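Local coordinates for oxidoreductase, short chain dehydrogenase/reductase family protein (Bifidobacterium adolescentis L2-32, PDB 6OW4) that acts as an NADH-dependent 20beta-hydroxysteroid dehydrogenase of the short-chain dehydrogenase/reductase family, at residues V102-T105 / V106-A109; A140-E143 / V144-T148; G155-R158 / T159-A163. All blocks are in the same frame, centred on the assembly; numbering follows the deposited sequence.

Interaction 1: V102-T105 / V106-A109; sequences VTDT and VQVA. With NAD (nicotinamide-adenine-dinucleotide), chain N.
With CG of Asp104 swung anti to the backbone nitrogen (chi1 -166°), the carboxylate turns back over the first turn of helix 105-119, where Gln107, its CG anti to the carbonyl carbon, sends an extended chain across to meet it. The two carboxylate oxygens take different partners. Asp104 holds the N-cap position of the helix, and its OD1 accepts a weak, bent capping bond from Val106 N at 3.1 Å; the CB of Val106 lies beside the same oxygen. Asp104 OD2 takes a second weak bond, from Gln107 NE2 at 3.3 Å. Here the side chains cross at about a right angle, and with the carboxylate and amide planes 58° apart the two groups do not lie flat against each other. The other end of the amide, Gln107 OE1, accepts from the backbone N of Asp101, so the amide links both ends of the turn.

The backbone oxygen of Asp104 starts the helical pattern by accepting from Val108 N at 3.2 Å, and Thr105 O follows with Ala109 N at 2.8 Å. Val108 leans CG2 over the turn, 3.3 Å from Asp104 O and 3.7 Å from Val102 O.

At the far end of the turn, Val102 N gives a nearly straight bond to N1A of NAD (3.2 Å, 167°). Its two methyls also meet the adenine, CG2 coming within 3.4 Å of N6A. This is the adenine-binding turn after the third strand of the short-chain dehydrogenase Rossmann fold. A carboxylate at a helix start is probably stabilised as an anion by the amides turned toward it, and capping with Asp104 probably helps to fix the turn from which Val102 reads the acceptor nitrogen of the adenine.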
loop_
_atom_site.group_PDB
_atom_site.type_symbol
_atom_site.label_atom_id
_atom_site.label_comp_id
_atom_site.label_asym_id
_atom_site.label_seq_id
_atom_site.Cartn_x
_atom_site.Cartn_y
_atom_site.Cartn_z
ATOM N N VAL F 102 24.624 -8.611 -16.947
ATOM C CA VAL F 102 23.166 -8.936 -16.997
ATOM C C VAL F 102 22.478 -8.103 -18.088
ATOM O O VAL F 102 21.329 -8.443 -18.433
ATOM C CB VAL F 102 22.486 -8.743 -15.624
ATOM C CG1 VAL F 102 23.149 -9.590 -14.547
ATOM C CG2 VAL F 102 22.428 -7.284 -15.196
ATOM N N THR F 103 23.139 -7.058 -18.603
ATOM C CA THR F 103 22.641 -6.216 -19.727
ATOM C C THR F 103 22.983 -6.877 -21.071
ATOM O O THR F 103 22.400 -6.457 -22.091
ATOM C CB THR F 103 23.191 -4.785 -19.650
ATOM O OG1 THR F 103 24.613 -4.834 -19.758
ATOM C CG2 THR F 103 22.808 -4.075 -18.370
ATOM N N ASP F 104 23.886 -7.865 -21.070
ATOM C CA ASP F 104 24.296 -8.645 -22.268
ATOM C C ASP F 104 23.537 -9.980 -22.277
ATOM O O ASP F 104 23.834 -10.834 -21.418
ATOM C CB ASP F 104 25.813 -8.856 -22.283
ATOM C CG ASP F 104 26.359 -9.347 -23.612
ATOM O OD1 ASP F 104 25.588 -9.954 -24.378
ATOM O OD2 ASP F 104 27.552 -9.110 -23.870
ATOM N N THR F 105 22.616 -10.154 -23.233
ATOM C CA THR F 105 21.738 -11.350 -23.373
ATOM C C THR F 105 22.594 -12.596 -23.633
ATOM O O THR F 105 22.240 -13.669 -23.108
ATOM C CB THR F 105 20.704 -11.173 -24.494
ATOM O OG1 THR F 105 21.402 -11.108 -25.736
ATOM C CG2 THR F 105 19.842 -9.939 -24.333
ATOM N N VAL F 106 23.671 -12.445 -24.412
ATOM C CA VAL F 106 24.617 -13.532 -24.813
ATOM C C VAL F 106 25.239 -14.153 -23.556
ATOM O O VAL F 106 25.327 -15.397 -23.497
ATOM C CB VAL F 106 25.706 -13.005 -25.768
ATOM C CG1 VAL F 106 26.830 -14.011 -25.967
ATOM C CG2 VAL F 106 25.124 -12.580 -27.110
ATOM N N GLN F 107 25.672 -13.316 -22.606
ATOM C CA GLN F 107 26.313 -13.749 -21.335
ATOM C C GLN F 107 25.259 -14.404 -20.433
ATOM O O GLN F 107 25.589 -15.417 -19.784
ATOM C CB GLN F 107 26.994 -12.567 -20.641
ATOM C CG GLN F 107 28.147 -11.979 -21.444
ATOM C CD GLN F 107 29.018 -11.046 -20.637
ATOM O OE1 GLN F 107 29.302 -11.283 -19.466
ATOM N NE2 GLN F 107 29.461 -9.971 -21.267
ATOM N N VAL F 108 24.042 -13.846 -20.404
ATOM C CA VAL F 108 22.884 -14.359 -19.611
ATOM C C VAL F 108 22.488 -15.742 -20.145
ATOM O O VAL F 108 22.232 -16.645 -19.320
ATOM C CB VAL F 108 21.694 -13.379 -19.645
ATOM C CG1 VAL F 108 20.424 -13.999 -19.080
ATOM C CG2 VAL F 108 22.011 -12.079 -18.922
ATOM N N ALA F 109 22.428 -15.893 -21.471
ATOM C CA ALA F 109 22.106 -17.158 -22.174
ATOM C C ALA F 109 23.164 -18.219 -21.846
ATOM O O ALA F 109 22.786 -19.402 -21.706
ATOM C CB ALA F 109 22.014 -16.916 -23.660
HETATM P PA NAD N . 27.067 -2.794 -4.606
HETATM O O1A NAD N . 27.196 -1.697 -5.612
HETATM O O2A NAD N . 28.461 -3.290 -4.195
HETATM O O5B NAD N . 26.243 -4.024 -5.189
HETATM C C5B NAD N . 25.767 -4.012 -6.535
HETATM C C4B NAD N . 26.459 -5.180 -7.293
HETATM O O4B NAD N . 25.670 -5.396 -8.628
HETATM C C3B NAD N . 27.662 -4.920 -7.596
HETATM O O3B NAD N . 28.581 -5.989 -7.171
HETATM C C2B NAD N . 27.721 -4.784 -9.252
HETATM O O2B NAD N . 29.006 -5.260 -9.750
HETATM C C1B NAD N . 26.764 -5.497 -9.697
HETATM N N9A NAD N . 26.275 -4.924 -10.992
HETATM C C8A NAD N . 25.832 -3.731 -11.451
HETATM N N7A NAD N . 25.546 -3.867 -12.771
HETATM C C5A NAD N . 25.814 -5.140 -13.123
HETATM C C6A NAD N . 25.697 -5.803 -14.353
HETATM N N6A NAD N . 25.277 -5.448 -15.669
HETATM N N1A NAD N . 26.035 -7.110 -14.450
HETATM C C2A NAD N . 26.493 -7.791 -13.348
HETATM N N3A NAD N . 26.610 -7.136 -12.127
HETATM C C4A NAD N . 26.268 -5.809 -12.027
HETATM O O3 NAD N . 26.279 -2.208 -3.285
HETATM P PN NAD N . 25.110 -3.006 -2.513
HETATM O O1N NAD N . 24.706 -2.203 -1.309
HETATM O O2N NAD N . 25.636 -4.374 -2.075
HETATM O O5D NAD N . 23.848 -3.147 -3.479
HETATM C C5D NAD N . 23.311 -4.421 -3.804
HETATM C C4D NAD N . 21.825 -4.261 -4.219
HETATM O O4D NAD N . 21.134 -3.804 -3.211
HETATM C C3D NAD N . 21.680 -3.246 -5.338
HETATM O O3D NAD N . 20.807 -3.718 -6.282
HETATM C C2D NAD N . 21.104 -1.980 -4.637
HETATM O O2D NAD N . 20.337 -1.200 -5.648
HETATM C C1D NAD N . 20.367 -2.462 -3.695
HETATM N N1N NAD N . 20.191 -1.579 -2.537
HETATM C C2N NAD N . 21.254 -1.299 -1.688
HETATM C C3N NAD N . 21.074 -0.456 -0.581
HETATM C C7N NAD N . 22.250 -0.125 0.369
HETATM O O7N NAD N . 22.268 0.940 0.957
HETATM N N7N NAD N . 23.314 -1.047 0.571
HETATM C C4N NAD N . 19.829 0.092 -0.330
HETATM C C5N NAD N . 18.764 -0.190 -1.170
HETATM C C6N NAD N . 18.952 -1.037 -2.271
#

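Interaction 2: A140-E143 / V144-T148; sequences ATEE and VWTRT
Glu142 O is gripped twice by one residue: Thr146 OG1 reaches it at 2.6 Å and Thr146 N at 2.9 Å, from opposite faces of the carbonyl plane. The hydroxyl comes back to it because OG1 sits between the backbone N and the carbonyl carbon (chi1 56°), which leaves CG2 resting against the same oxygen. With an alanine in place of Thr146 the hydroxyl and CG2 are gone; Glu142 O would probably be left with the amide alone, and the packing on Asn154 of the second subunit is likely to be thinned. One turn back, Thr141 is the N-cap of helix 142-170: its OG1 accepts a weak but fairly straight bond from Val144 N at 3.3 Å and presses on Val144 CG2 at 3.2 Å. Thr141 O is taken by Trp145 N at 2.8 Å, almost in line with the carbonyl. Ala140 CB adds a loose apolar touch to Val144 CG1. In short-chain dehydrogenases this long helix ahead of strand 174-179 commonly builds the subunit interface, and it does so here. Glu142 forms salt bridges with Arg158 and Arg161 of the second subunit, while Trp145 stacks on Tyr157 of that subunit and bonds through NE1 to its Asn154. Further along, Thr148 OG1 donates to Val144 O at 2.7 Å.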
loop_
_atom_site.group_PDB
_atom_site.type_symbol
_atom_site.label_atom_id
_atom_site.label_comp_id
_atom_site.label_asym_id
_atom_site.label_seq_id
_atom_site.Cartn_x
_atom_site.Cartn_y
_atom_site.Cartn_z
ATOM N N ALA F 140 17.288 13.904 -15.002
ATOM C CA ALA F 140 17.977 12.658 -15.413
ATOM C C ALA F 140 17.954 12.574 -16.942
ATOM O O ALA F 140 16.847 12.555 -17.518
ATOM C CB ALA F 140 17.320 11.457 -14.776
ATOM N N THR F 141 19.133 12.551 -17.572
ATOM C CA THR F 141 19.309 12.531 -19.049
ATOM C C THR F 141 18.882 11.162 -19.590
ATOM O O THR F 141 18.695 10.234 -18.777
ATOM C CB THR F 141 20.753 12.867 -19.443
ATOM O OG1 THR F 141 21.617 11.880 -18.877
ATOM C CG2 THR F 141 21.185 14.243 -18.986
ATOM N N GLU F 142 18.728 11.055 -20.913
ATOM C CA GLU F 142 18.381 9.795 -21.624
ATOM C C GLU F 142 19.396 8.707 -21.254
ATOM O O GLU F 142 18.967 7.565 -21.014
ATOM C CB GLU F 142 18.354 10.031 -23.134
ATOM C CG GLU F 142 17.139 10.814 -23.600
ATOM C CD GLU F 142 15.824 10.052 -23.537
ATOM O OE1 GLU F 142 15.851 8.806 -23.606
ATOM O OE2 GLU F 142 14.773 10.711 -23.425
ATOM N N GLU F 143 20.683 9.060 -21.197
ATOM C CA GLU F 143 21.798 8.138 -20.846
ATOM C C GLU F 143 21.608 7.646 -19.404
ATOM O O GLU F 143 21.658 6.421 -19.187
ATOM C CB GLU F 143 23.151 8.834 -21.015
ATOM C CG GLU F 143 23.572 9.029 -22.464
ATOM C CD GLU F 143 22.939 10.201 -23.206
ATOM O OE1 GLU F 143 22.332 11.077 -22.544
ATOM O OE2 GLU F 143 23.056 10.238 -24.451
ATOM N N VAL F 144 21.382 8.569 -18.465
ATOM C CA VAL F 144 21.224 8.274 -17.008
ATOM C C VAL F 144 19.966 7.419 -16.800
ATOM O O VAL F 144 20.026 6.484 -15.975
ATOM C CB VAL F 144 21.173 9.564 -16.167
ATOM C CG1 VAL F 144 20.788 9.285 -14.721
ATOM C CG2 VAL F 144 22.488 10.325 -16.223
ATOM N N TRP F 145 18.872 7.735 -17.502
ATOM C CA TRP F 145 17.579 7.009 -17.397
ATOM C C TRP F 145 17.745 5.581 -17.930
ATOM O O TRP F 145 17.543 4.639 -17.146
ATOM C CB TRP F 145 16.451 7.750 -18.125
ATOM C CG TRP F 145 15.124 7.073 -17.964
ATOM C CD1 TRP F 145 14.566 6.148 -18.796
ATOM C CD2 TRP F 145 14.207 7.229 -16.865
ATOM N NE1 TRP F 145 13.359 5.732 -18.302
ATOM C CE2 TRP F 145 13.112 6.377 -17.119
ATOM C CE3 TRP F 145 14.198 8.009 -15.701
ATOM C CZ2 TRP F 145 12.023 6.288 -16.254
ATOM C CZ3 TRP F 145 13.121 7.919 -14.847
ATOM C CH2 TRP F 145 12.047 7.071 -15.123
ATOM N N THR F 146 18.118 5.438 -19.206
ATOM C CA THR F 146 18.165 4.142 -19.939
ATOM C C THR F 146 19.224 3.224 -19.314
ATOM O O THR F 146 18.974 2.005 -19.251
ATOM C CB THR F 146 18.394 4.358 -21.439
ATOM O OG1 THR F 146 19.589 5.117 -21.628
ATOM C CG2 THR F 146 17.234 5.064 -22.107
ATOM N N ARG F 147 20.351 3.781 -18.861
ATOM C CA ARG F 147 21.442 3.011 -18.203
ATOM C C ARG F 147 20.882 2.297 -16.965
ATOM O O ARG F 147 21.200 1.105 -16.788
ATOM C CB ARG F 147 22.614 3.927 -17.836
ATOM C CG ARG F 147 23.778 3.209 -17.170
ATOM C CD ARG F 147 25.063 4.011 -17.208
ATOM N NE ARG F 147 26.211 3.157 -16.932
ATOM C CZ ARG F 147 26.635 2.804 -15.720
ATOM N NH1 ARG F 147 26.019 3.238 -14.634
ATOM N NH2 ARG F 147 27.689 2.015 -15.599
ATOM N N THR F 148 20.075 2.999 -16.161
ATOM C CA THR F 148 19.435 2.489 -14.915
ATOM C C THR F 148 18.377 1.431 -15.265
ATOM O O THR F 148 18.379 0.362 -14.619
ATOM C CB THR F 148 18.815 3.633 -14.102
ATOM O OG1 THR F 148 19.793 4.664 -13.974
ATOM C CG2 THR F 148 18.345 3.202 -12.730
#

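Interaction 3: G155-R158 / T159-A163; sequences GTYR and TGRIA
Arg161 brings NH1 to the hydroxyl of Tyr157, a weak bond of 3.1 Å between NH1 and OH (146° at the hydrogen). The guanidinium presents its edge to the phenol, its plane turned 75° from the ring, and NH1 sits obliquely beside the aromatic CZ and CE2. A bend at chi3 (56°) turns the otherwise extended arginine back along the helix, so that Arg158 CA lies over one face of the guanidinium, displaced toward its rim. On the neighbouring turn Gly155 O accepts twice from Thr159: from N at 3.1 Å in the carbonyl plane, and from OG1 at 2.6 Å, well above that plane. Thr156 O takes Gly160 N at 2.6 Å in a nearly linear approach.

The polar ends are set by a second shell. Tyr157 OH is also bonded to Ala140 O of the second subunit, and the Arg158 and Arg161 guanidinium groups converge on Glu142 of that subunit. Within the chain Arg161 NE forms a salt bridge with Glu165 OE2, which probably helps to hold the bend, while Thr159 and Ala163 turn to the sheet, against Phe45 of strand 42-47 and neighbours on strand 124-127. One helix thus lies on the parallel sheet through its small residues and offers tyrosine and arginines to a partner subunit, as the interface helix of the Rossmann-fold short-chain dehydrogenases does.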
loop_
_atom_site.group_PDB
_atom_site.type_symbol
_atom_site.label_atom_id
_atom_site.label_comp_id
_atom_site.label_asym_id
_atom_site.label_seq_id
_atom_site.Cartn_x
_atom_site.Cartn_y
_atom_site.Cartn_z
ATOM N N GLY F 155 17.988 -6.115 -16.798
ATOM C CA GLY F 155 19.005 -7.040 -16.266
ATOM C C GLY F 155 18.389 -8.047 -15.309
ATOM O O GLY F 155 18.553 -9.259 -15.542
ATOM N N THR F 156 17.682 -7.556 -14.286
ATOM C CA THR F 156 16.995 -8.368 -13.247
ATOM C C THR F 156 16.017 -9.335 -13.924
ATOM O O THR F 156 16.125 -10.553 -13.666
ATOM C CB THR F 156 16.291 -7.464 -12.227
ATOM O OG1 THR F 156 17.298 -6.693 -11.570
ATOM C CG2 THR F 156 15.489 -8.227 -11.197
ATOM N N TYR F 157 15.107 -8.804 -14.748
ATOM C CA TYR F 157 14.094 -9.572 -15.520
ATOM C C TYR F 157 14.753 -10.796 -16.167
ATOM O O TYR F 157 14.283 -11.922 -15.929
ATOM C CB TYR F 157 13.423 -8.692 -16.580
ATOM C CG TYR F 157 13.010 -9.427 -17.830
ATOM C CD1 TYR F 157 11.923 -10.288 -17.830
ATOM C CD2 TYR F 157 13.718 -9.276 -19.011
ATOM C CE1 TYR F 157 11.547 -10.975 -18.973
ATOM C CE2 TYR F 157 13.355 -9.955 -20.162
ATOM C CZ TYR F 157 12.263 -10.805 -20.144
ATOM O OH TYR F 157 11.910 -11.475 -21.280
ATOM N N ARG F 158 15.803 -10.567 -16.961
ATOM C CA ARG F 158 16.566 -11.613 -17.699
ATOM C C ARG F 158 17.090 -12.668 -16.721
ATOM O O ARG F 158 16.866 -13.868 -16.968
ATOM C CB ARG F 158 17.742 -10.995 -18.461
ATOM C CG ARG F 158 17.455 -10.756 -19.933
ATOM C CD ARG F 158 18.690 -10.305 -20.683
ATOM N NE ARG F 158 19.035 -8.924 -20.381
ATOM C CZ ARG F 158 18.423 -7.853 -20.882
ATOM N NH1 ARG F 158 17.409 -7.981 -21.723
ATOM N NH2 ARG F 158 18.830 -6.645 -20.533
ATOM N N THR F 159 17.775 -12.221 -15.666
ATOM C CA THR F 159 18.410 -13.081 -14.635
ATOM C C THR F 159 17.318 -13.837 -13.867
ATOM O O THR F 159 17.528 -15.029 -13.567
ATOM C CB THR F 159 19.295 -12.255 -13.693
ATOM O OG1 THR F 159 19.889 -11.177 -14.416
ATOM C CG2 THR F 159 20.389 -13.088 -13.066
ATOM N N GLY F 160 16.208 -13.162 -13.556
ATOM C CA GLY F 160 15.013 -13.770 -12.943
ATOM C C GLY F 160 14.388 -14.813 -13.854
ATOM O O GLY F 160 13.950 -15.854 -13.336
ATOM N N ARG F 161 14.364 -14.554 -15.165
ATOM C CA ARG F 161 13.692 -15.417 -16.176
ATOM C C ARG F 161 14.416 -16.766 -16.272
ATOM O O ARG F 161 13.729 -17.807 -16.206
ATOM C CB ARG F 161 13.637 -14.727 -17.543
ATOM C CG ARG F 161 12.659 -15.369 -18.518
ATOM C CD ARG F 161 12.841 -14.896 -19.948
ATOM N NE ARG F 161 14.207 -15.109 -20.412
ATOM C CZ ARG F 161 15.011 -14.177 -20.928
ATOM N NH1 ARG F 161 14.597 -12.931 -21.088
ATOM N NH2 ARG F 161 16.236 -14.505 -21.299
ATOM N N ILE F 162 15.746 -16.753 -16.413
ATOM C CA ILE F 162 16.571 -17.990 -16.577
ATOM C C ILE F 162 16.447 -18.850 -15.312
ATOM O O ILE F 162 16.519 -20.085 -15.439
ATOM C CB ILE F 162 18.041 -17.672 -16.932
ATOM C CG1 ILE F 162 18.771 -16.901 -15.827
ATOM C CG2 ILE F 162 18.122 -16.950 -18.268
ATOM C CD1 ILE F 162 20.278 -16.981 -15.925
ATOM N N ALA F 163 16.250 -18.225 -14.148
ATOM C CA ALA F 163 16.104 -18.903 -12.837
ATOM C C ALA F 163 14.854 -19.793 -12.848
ATOM O O ALA F 163 14.996 -21.008 -12.599
ATOM C CB ALA F 163 16.052 -17.885 -11.725
#

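Overall arrangement
Along the chain the three contacts follow in series, each local to one turn or helix, and none encloses or crosses another. Interaction 1 leads from the loop behind strand 96-99 into helix 105-119; interaction 2 opens helix 142-170, and interaction 3 sits a few turns further along it, about 21 Å away between centres. Interactions 1 and 3 touch: Arg158 NE probably donates to Val102 O at 3.0 Å, Val102 packs on Gly155 and Thr159, and Val108 meets Ile162, joining the adenine turn to the long helix. Interactions 2 and 3 do not touch within a chain, yet residues of one meet those of the other across the subunit boundary.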